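Local coordinates for amidohydrolase (Brucella melitensis biovar Abortus, PDB 4F0L), which is a metal-dependent amidohydrolase, probably a deaminase, that holds a single iron ion and has a TIM-barrel-type catalytic domain, at residues A391-L403 with G419-V431. Numbering follows the deposited sequence.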
ATOM      1  N   ALA B 391     -28.329   0.532  15.842  1.00 15.72           N
ATOM      2  CA  ALA B 391     -27.404  -0.245  15.029  1.00 15.04           C
ATOM      3  C   ALA B 391     -26.775  -1.374  15.835  1.00 14.78           C
ATOM      4  O   ALA B 391     -26.736  -1.353  17.072  1.00 14.66           O
ATOM      5  CB  ALA B 391     -26.312   0.638  14.460  1.00 14.43           C
ATOM      6  N   SER B 392     -26.273  -2.375  15.125  1.00 14.58           N
ATOM      7  CA  SER B 392     -25.416  -3.389  15.770  1.00 14.36           C
ATOM      8  C   SER B 392     -24.240  -2.669  16.417  1.00 13.96           C
ATOM      9  O   SER B 392     -23.758  -1.678  15.845  1.00 13.54           O
ATOM     10  CB  SER B 392     -24.904  -4.420  14.771  1.00 14.14           C
ATOM     11  OG  SER B 392     -24.332  -5.526  15.482  1.00 14.99           O
ATOM     12  N   ALA B 393     -23.797  -3.141  17.595  1.00 14.00           N
ATOM     13  CA  ALA B 393     -22.637  -2.528  18.262  1.00 14.13           C
ATOM     14  C   ALA B 393     -21.342  -3.017  17.608  1.00 13.71           C
ATOM     15  O   ALA B 393     -20.612  -3.822  18.170  1.00 13.81           O
ATOM     16  CB  ALA B 393     -22.660  -2.760  19.791  1.00 14.81           C
ATOM     17  N   ASP B 394     -21.084  -2.481  16.421  1.00 13.52           N
ATOM     18  CA  ASP B 394     -19.943  -2.824  15.588  1.00 13.65           C
ATOM     19  C   ASP B 394     -19.082  -1.564  15.402  1.00 13.86           C
ATOM     20  O   ASP B 394     -19.488  -0.617  14.716  1.00 14.32           O
ATOM     21  CB  ASP B 394     -20.400  -3.293  14.195  1.00 13.36           C
ATOM     22  CG  ASP B 394     -21.305  -4.513  14.218  1.00 14.03           C
ATOM     23  OD1 ASP B 394     -21.664  -5.046  15.290  1.00 15.08           O
ATOM     24  OD2 ASP B 394     -21.683  -4.958  13.117  1.00 14.61           O
ATOM     25  N   PHE B 395     -17.886  -1.543  15.979  1.00 14.01           N
ATOM     26  CA  PHE B 395     -17.059  -0.371  15.845  1.00 13.88           C
ATOM     27  C   PHE B 395     -15.627  -0.700  16.216  1.00 14.01           C
ATOM     28  O   PHE B 395     -15.327  -1.847  16.624  1.00 13.37           O
ATOM     29  CB  PHE B 395     -17.628   0.822  16.643  1.00 14.84           C
ATOM     30  CG  PHE B 395     -18.061   0.479  18.029  1.00 16.14           C
ATOM     31  CD1 PHE B 395     -17.134   0.310  19.029  1.00 16.73           C
ATOM     32  CD2 PHE B 395     -19.410   0.278  18.323  1.00 16.82           C
ATOM     33  CE1 PHE B 395     -17.534  -0.015  20.314  1.00 17.77           C
ATOM     34  CE2 PHE B 395     -19.798  -0.036  19.600  1.00 17.58           C
ATOM     35  CZ  PHE B 395     -18.866  -0.190  20.595  1.00 17.94           C
ATOM     36  N   VAL B 396     -14.750   0.288  15.994  1.00 13.63           N
ATOM     37  CA  VAL B 396     -13.297   0.115  15.993  1.00 13.69           C
ATOM     38  C   VAL B 396     -12.629   1.287  16.754  1.00 14.44           C
ATOM     39  O   VAL B 396     -13.021   2.451  16.568  1.00 13.42           O
ATOM     40  CB  VAL B 396     -12.763   0.092  14.527  1.00 13.33           C
ATOM     41  CG1 VAL B 396     -11.237  -0.031  14.449  1.00 12.66           C
ATOM     42  CG2 VAL B 396     -13.426  -1.028  13.698  1.00 13.05           C
ATOM     43  N   SER B 397     -11.644   0.993  17.635  1.00 15.10           N
ATOM     44  CA  SER B 397     -10.832   2.068  18.197  1.00 15.66           C
ATOM     45  C   SER B 397      -9.460   2.073  17.523  1.00 15.70           C
ATOM     46  O   SER B 397      -8.943   1.025  17.130  1.00 15.31           O
ATOM     47  CB  SER B 397     -10.705   1.979  19.696  1.00 17.04           C
ATOM     48  OG  SER B 397      -9.877   0.892  20.087  1.00 17.60           O
ATOM     49  N   LEU B 398      -8.908   3.271  17.353  1.00 15.58           N
ATOM     50  CA  LEU B 398      -7.664   3.433  16.676  1.00 15.89           C
ATOM     51  C   LEU B 398      -6.561   3.758  17.674  1.00 17.80           C
ATOM     52  O   LEU B 398      -6.768   4.566  18.579  1.00 18.97           O
ATOM     53  CB  LEU B 398      -7.768   4.534  15.613  1.00 15.10           C
ATOM     54  CG  LEU B 398      -8.747   4.249  14.465  1.00 14.41           C
ATOM     55  CD1 LEU B 398      -8.908   5.488  13.609  1.00 13.96           C
ATOM     56  CD2 LEU B 398      -8.325   3.063  13.574  1.00 13.71           C
ATOM     57  N   ASP B 399      -5.383   3.163  17.472  1.00 18.69           N
ATOM     58  CA  ASP B 399      -4.198   3.512  18.255  1.00 20.08           C
ATOM     59  C   ASP B 399      -3.668   4.831  17.700  1.00 19.89           C
ATOM     60  O   ASP B 399      -3.200   4.884  16.555  1.00 17.97           O
ATOM     61  CB  ASP B 399      -3.152   2.398  18.142  1.00 21.10           C
ATOM     62  CG  ASP B 399      -1.864   2.700  18.910  1.00 23.09           C
ATOM     63  OD1 ASP B 399      -1.487   3.852  19.077  1.00 24.76           O
ATOM     64  OD2 ASP B 399      -1.243   1.759  19.395  1.00 25.84           O
ATOM     65  N   VAL B 400      -3.744   5.882  18.519  1.00 20.83           N
ATOM     66  CA  VAL B 400      -3.292   7.227  18.148  1.00 21.06           C
ATOM     67  C   VAL B 400      -2.090   7.677  18.983  1.00 22.79           C
ATOM     68  O   VAL B 400      -1.852   8.874  19.171  1.00 22.89           O
ATOM     69  CB  VAL B 400      -4.436   8.261  18.261  1.00 21.58           C
ATOM     70  CG1 VAL B 400      -5.482   7.992  17.186  1.00 19.83           C
ATOM     71  CG2 VAL B 400      -5.006   8.297  19.678  1.00 20.86           C
ATOM     72  N   GLU B 401      -1.306   6.706  19.414  1.00 23.53           N
ATOM     73  CA  GLU B 401      -0.092   6.956  20.171  1.00 27.58           C
ATOM     74  C   GLU B 401       0.847   7.907  19.415  1.00 24.84           C
ATOM     75  O   GLU B 401       1.443   8.798  20.016  1.00 24.76           O
ATOM     76  CB  GLU B 401       0.558   5.602  20.465  1.00 31.47           C
ATOM     77  CG  GLU B 401       1.725   5.589  21.432  1.00 38.53           C
ATOM     78  CD  GLU B 401       2.045   4.163  21.884  1.00 41.89           C
ATOM     79  OE1 GLU B 401       3.014   3.586  21.340  1.00 47.16           O
ATOM     80  OE2 GLU B 401       1.296   3.606  22.725  1.00 44.80           O
ATOM     81  N   ARG B 402       0.925   7.762  18.093  1.00 22.85           N
ATOM     82  CA  ARG B 402       1.740   8.668  17.280  1.00 21.95           C
ATOM     83  C   ARG B 402       0.995   9.917  16.769  1.00 22.69           C
ATOM     84  O   ARG B 402       1.590  10.726  16.015  1.00 22.72           O
ATOM     85  CB  ARG B 402       2.343   7.933  16.075  1.00 20.51           C
ATOM     86  CG  ARG B 402       3.178   6.686  16.420  1.00 20.25           C
ATOM     87  CD  ARG B 402       4.163   6.361  15.302  1.00 19.55           C
ATOM     88  NE  ARG B 402       5.122   7.443  15.094  1.00 18.91           N
ATOM     89  CZ  ARG B 402       5.861   7.634  14.005  1.00 18.82           C
ATOM     90  NH1 ARG B 402       5.756   6.826  12.934  1.00 18.26           N
ATOM     91  NH2 ARG B 402       6.713   8.664  13.970  1.00 18.95           N
ATOM     92  N   LEU B 403      -0.279  10.073  17.138  1.00 22.35           N
ATOM     93  CA  LEU B 403      -1.066  11.239  16.744  1.00 23.80           C
ATOM     94  C   LEU B 403      -1.778  11.823  17.960  1.00 26.15           C
ATOM     95  O   LEU B 403      -3.014  11.934  17.937  1.00 25.87           O
ATOM     96  CB  LEU B 403      -2.109  10.816  15.691  1.00 23.28           C
ATOM     97  CG  LEU B 403      -1.608  10.342  14.328  1.00 22.46           C
ATOM     98  CD1 LEU B 403      -2.657   9.572  13.573  1.00 21.67           C
ATOM     99  CD2 LEU B 403      -1.179  11.539  13.514  1.00 22.98           C
ATOM    100  N   GLY B 419       0.442   5.883   7.618  1.00 14.50           N
ATOM    101  CA  GLY B 419       0.793   4.745   8.483  1.00 15.73           C
ATOM    102  C   GLY B 419       1.007   5.154   9.940  1.00 16.74           C
ATOM    103  O   GLY B 419       1.707   4.468  10.696  1.00 18.58           O
ATOM    104  N   ARG B 420       0.394   6.267  10.349  1.00 15.90           N
ATOM    105  CA  ARG B 420       0.641   6.847  11.676  1.00 16.07           C
ATOM    106  C   ARG B 420      -0.391   6.433  12.767  1.00 16.19           C
ATOM    107  O   ARG B 420      -0.302   6.887  13.901  1.00 17.15           O
ATOM    108  CB  ARG B 420       0.672   8.382  11.544  1.00 16.07           C
ATOM    109  CG  ARG B 420       1.916   8.941  10.838  1.00 16.06           C
ATOM    110  CD  ARG B 420       3.213   8.867  11.623  1.00 16.71           C
ATOM    111  NE  ARG B 420       4.324   9.311  10.768  1.00 17.22           N
ATOM    112  CZ  ARG B 420       4.741  10.568  10.629  1.00 17.45           C
ATOM    113  NH1 ARG B 420       4.218  11.532  11.365  1.00 18.25           N
ATOM    114  NH2 ARG B 420       5.732  10.857   9.788  1.00 17.69           N
ATOM    115  N   ALA B 421      -1.391   5.631  12.402  1.00 16.20           N
ATOM    116  CA  ALA B 421      -2.290   4.982  13.354  1.00 16.33           C
ATOM    117  C   ALA B 421      -2.542   3.590  12.859  1.00 16.63           C
ATOM    118  O   ALA B 421      -2.297   3.320  11.680  1.00 14.96           O
ATOM    119  CB  ALA B 421      -3.611   5.723  13.481  1.00 16.47           C
ATOM    120  N   HIS B 422      -3.088   2.758  13.758  1.00 23.09           N
ATOM    121  CA  HIS B 422      -3.453   1.385  13.507  1.00 22.73           C
ATOM    122  C   HIS B 422      -4.701   1.006  14.302  1.00 19.97           C
ATOM    123  O   HIS B 422      -5.058   1.644  15.284  1.00 18.91           O
ATOM    124  CB  HIS B 422      -2.291   0.458  13.875  1.00 25.95           C
ATOM    125  CG  HIS B 422      -0.991   0.831  13.209  1.00 30.34           C
ATOM    126  ND1 HIS B 422      -0.085   1.671  13.777  1.00 34.51           N
ATOM    127  CD2 HIS B 422      -0.474   0.483  11.951  1.00 33.84           C
ATOM    128  CE1 HIS B 422       0.955   1.844  12.929  1.00 36.24           C
ATOM    129  NE2 HIS B 422       0.709   1.114  11.809  1.00 35.72           N
ATOM    130  N   VAL B 423      -5.367  -0.057  13.878  1.00 18.16           N
ATOM    131  CA  VAL B 423      -6.527  -0.632  14.622  1.00 16.84           C
ATOM    132  C   VAL B 423      -6.108  -1.138  16.015  1.00 17.25           C
ATOM    133  O   VAL B 423      -5.093  -1.834  16.161  1.00 17.42           O
ATOM    134  CB  VAL B 423      -7.172  -1.760  13.800  1.00 15.84           C
ATOM    135  CG1 VAL B 423      -8.187  -2.566  14.629  1.00 14.91           C
ATOM    136  CG2 VAL B 423      -7.803  -1.194  12.543  1.00 15.08           C
ATOM    137  N   CYS B 424      -6.847  -0.726  17.034  1.00 17.53           N
ATOM    138  CA  CYS B 424      -6.599  -1.164  18.406  1.00 18.46           C
ATOM    139  C   CYS B 424      -7.631  -2.241  18.824  1.00 17.28           C
ATOM    140  O   CYS B 424      -7.374  -3.431  18.706  1.00 16.31           O
ATOM    141  CB  CYS B 424      -6.586   0.028  19.353  1.00 20.28           C
ATOM    142  SG  CYS B 424      -5.893  -0.380  20.972  1.00 25.01           S
ATOM    143  N   ASP B 425      -8.827  -1.813  19.239  1.00 16.69           N
ATOM    144  CA  ASP B 425      -9.902  -2.742  19.591  1.00 16.12           C
ATOM    145  C   ASP B 425     -10.978  -2.790  18.523  1.00 14.73           C
ATOM    146  O   ASP B 425     -11.214  -1.814  17.805  1.00 14.05           O
ATOM    147  CB  ASP B 425     -10.514  -2.355  20.944  1.00 17.09           C
ATOM    148  CG  ASP B 425      -9.516  -2.457  22.087  1.00 18.50           C
ATOM    149  OD1 ASP B 425      -8.407  -2.989  21.908  1.00 18.95           O
ATOM    150  OD2 ASP B 425      -9.839  -2.002  23.215  1.00 20.51           O
ATOM    151  N   VAL B 426     -11.663  -3.921  18.437  1.00 14.10           N
ATOM    152  CA  VAL B 426     -12.729  -4.074  17.487  1.00 13.23           C
ATOM    153  C   VAL B 426     -13.850  -4.865  18.148  1.00 13.50           C
ATOM    154  O   VAL B 426     -13.597  -5.918  18.726  1.00 13.63           O
ATOM    155  CB  VAL B 426     -12.251  -4.832  16.227  1.00 12.49           C
ATOM    156  CG1 VAL B 426     -13.408  -4.985  15.249  1.00 11.62           C
ATOM    157  CG2 VAL B 426     -11.010  -4.163  15.574  1.00 12.51           C
ATOM    158  N   TRP B 427     -15.067  -4.326  18.080  1.00 13.75           N
ATOM    159  CA  TRP B 427     -16.257  -4.965  18.592  1.00 14.13           C
ATOM    160  C   TRP B 427     -17.186  -5.329  17.484  1.00 13.67           C
ATOM    161  O   TRP B 427     -17.426  -4.526  16.564  1.00 13.30           O
ATOM    162  CB  TRP B 427     -17.005  -4.023  19.463  1.00 15.36           C
ATOM    163  CG  TRP B 427     -16.323  -3.556  20.737  1.00 16.34           C
ATOM    164  CD1 TRP B 427     -16.549  -3.984  22.023  1.00 17.55           C
ATOM    165  CD2 TRP B 427     -15.297  -2.521  20.856  1.00 16.59           C
ATOM    166  NE1 TRP B 427     -15.766  -3.303  22.922  1.00 18.36           N
ATOM    167  CE2 TRP B 427     -14.994  -2.405  22.275  1.00 17.84           C
ATOM    168  CE3 TRP B 427     -14.612  -1.718  19.950  1.00 15.78           C
ATOM    169  CZ2 TRP B 427     -14.034  -1.517  22.749  1.00 18.30           C
ATOM    170  CZ3 TRP B 427     -13.710  -0.785  20.442  1.00 16.21           C
ATOM    171  CH2 TRP B 427     -13.412  -0.701  21.809  1.00 17.46           C
ATOM    172  N   VAL B 428     -17.776  -6.520  17.587  1.00 13.65           N
ATOM    173  CA  VAL B 428     -18.875  -6.946  16.713  1.00 13.58           C
ATOM    174  C   VAL B 428     -20.029  -7.462  17.596  1.00 14.72           C
ATOM    175  O   VAL B 428     -19.833  -8.338  18.446  1.00 15.36           O
ATOM    176  CB  VAL B 428     -18.412  -8.028  15.712  1.00 12.78           C
ATOM    177  CG1 VAL B 428     -19.605  -8.592  14.940  1.00 12.82           C
ATOM    178  CG2 VAL B 428     -17.356  -7.445  14.742  1.00 11.64           C
ATOM    179  N   ARG B 429     -21.211  -6.898  17.403  1.00 15.45           N
ATOM    180  CA  ARG B 429     -22.379  -7.187  18.238  1.00 17.02           C
ATOM    181  C   ARG B 429     -22.011  -7.027  19.691  1.00 17.96           C
ATOM    182  O   ARG B 429     -22.419  -7.819  20.540  1.00 19.19           O
ATOM    183  CB  ARG B 429     -22.998  -8.565  17.957  1.00 17.65           C
ATOM    184  CG  ARG B 429     -23.381  -8.771  16.486  1.00 17.39           C
ATOM    185  CD  ARG B 429     -24.219 -10.029  16.265  1.00 18.34           C
ATOM    186  NE  ARG B 429     -23.516 -11.218  16.689  1.00 18.46           N
ATOM    187  CZ  ARG B 429     -22.559 -11.819  15.985  1.00 18.05           C
ATOM    188  NH1 ARG B 429     -22.197 -11.361  14.774  1.00 17.12           N
ATOM    189  NH2 ARG B 429     -21.951 -12.903  16.482  1.00 18.30           N
ATOM    190  N   GLY B 430     -21.265  -5.954  19.982  1.00 17.53           N
ATOM    191  CA  GLY B 430     -20.889  -5.648  21.323  1.00 18.46           C
ATOM    192  C   GLY B 430     -19.807  -6.544  21.914  1.00 18.63           C
ATOM    193  O   GLY B 430     -19.414  -6.316  23.053  1.00 19.75           O
ATOM    194  N   VAL B 431     -19.293  -7.519  21.174  1.00 17.56           N
ATOM    195  CA  VAL B 431     -18.249  -8.431  21.727  1.00 17.87           C
ATOM    196  C   VAL B 431     -16.886  -7.986  21.233  1.00 16.82           C
ATOM    197  O   VAL B 431     -16.673  -7.858  20.031  1.00 15.54           O
ATOM    198  CB  VAL B 431     -18.481  -9.909  21.311  1.00 17.71           C
ATOM    199  CG1 VAL B 431     -17.341 -10.809  21.841  1.00 18.23           C
ATOM    200  CG2 VAL B 431     -19.856 -10.385  21.792  1.00 18.87           C
TER
HETATM  201  O   HOH W   1      -0.571   6.028  16.408  1.00 17.71           O
HETATM  202  O   HOH W   2       2.549  11.572  13.629  1.00 19.66           O
HETATM  203  O   HOH W   3       5.589   6.865   9.580  1.00 24.97           O
HETATM  204  O   HOH W   4       4.416   4.656  12.472  1.00 28.26           O
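A classic beta bulge, in which C424 and D425 both face S397, interrupts the antiparallel pairing of strands 395-399 and 422-428; in the mixed sheet strand 395-399 lies between 56-66 and 422-428. The chain returns through helix 408-417. S397 N donates to D425 O (2.8 Å) and S397 O accepts from C424 N (2.7 Å), while D425 N is met by S397 OG (3.0 Å), which here takes the place of a backbone acceptor. A chi1 of 71° sets that hydroxyl between its own backbone N and carbonyl carbon, and OG also hydrogen-bonds Q54 OE1. Beyond the bulge, F395 and W427 form a hydrogen-bonded pair whose rings meet obliquely, the F395 ring 41° from the five-membered ring of W427, with F395 CE1 over one indole face, 3.4 Å from W427 CD2. On the other side of the bulge, past D399 and H422, R420 CD lies over the R402 guanidinium; the like charges are probably offset by E446 of the second subunit, which salt-bridges R402. R420 NH2 hydrogen-bonds Y71 O of that subunit, and its guanidinium makes a cation-pi contact with the Y71 ring. At the type I' turn from V428 to V431, D394 OD1 takes R429 N (2.8 Å) nearly along its C-O axis and S392 OG (2.7 Å) from the opposite face of the carboxylate.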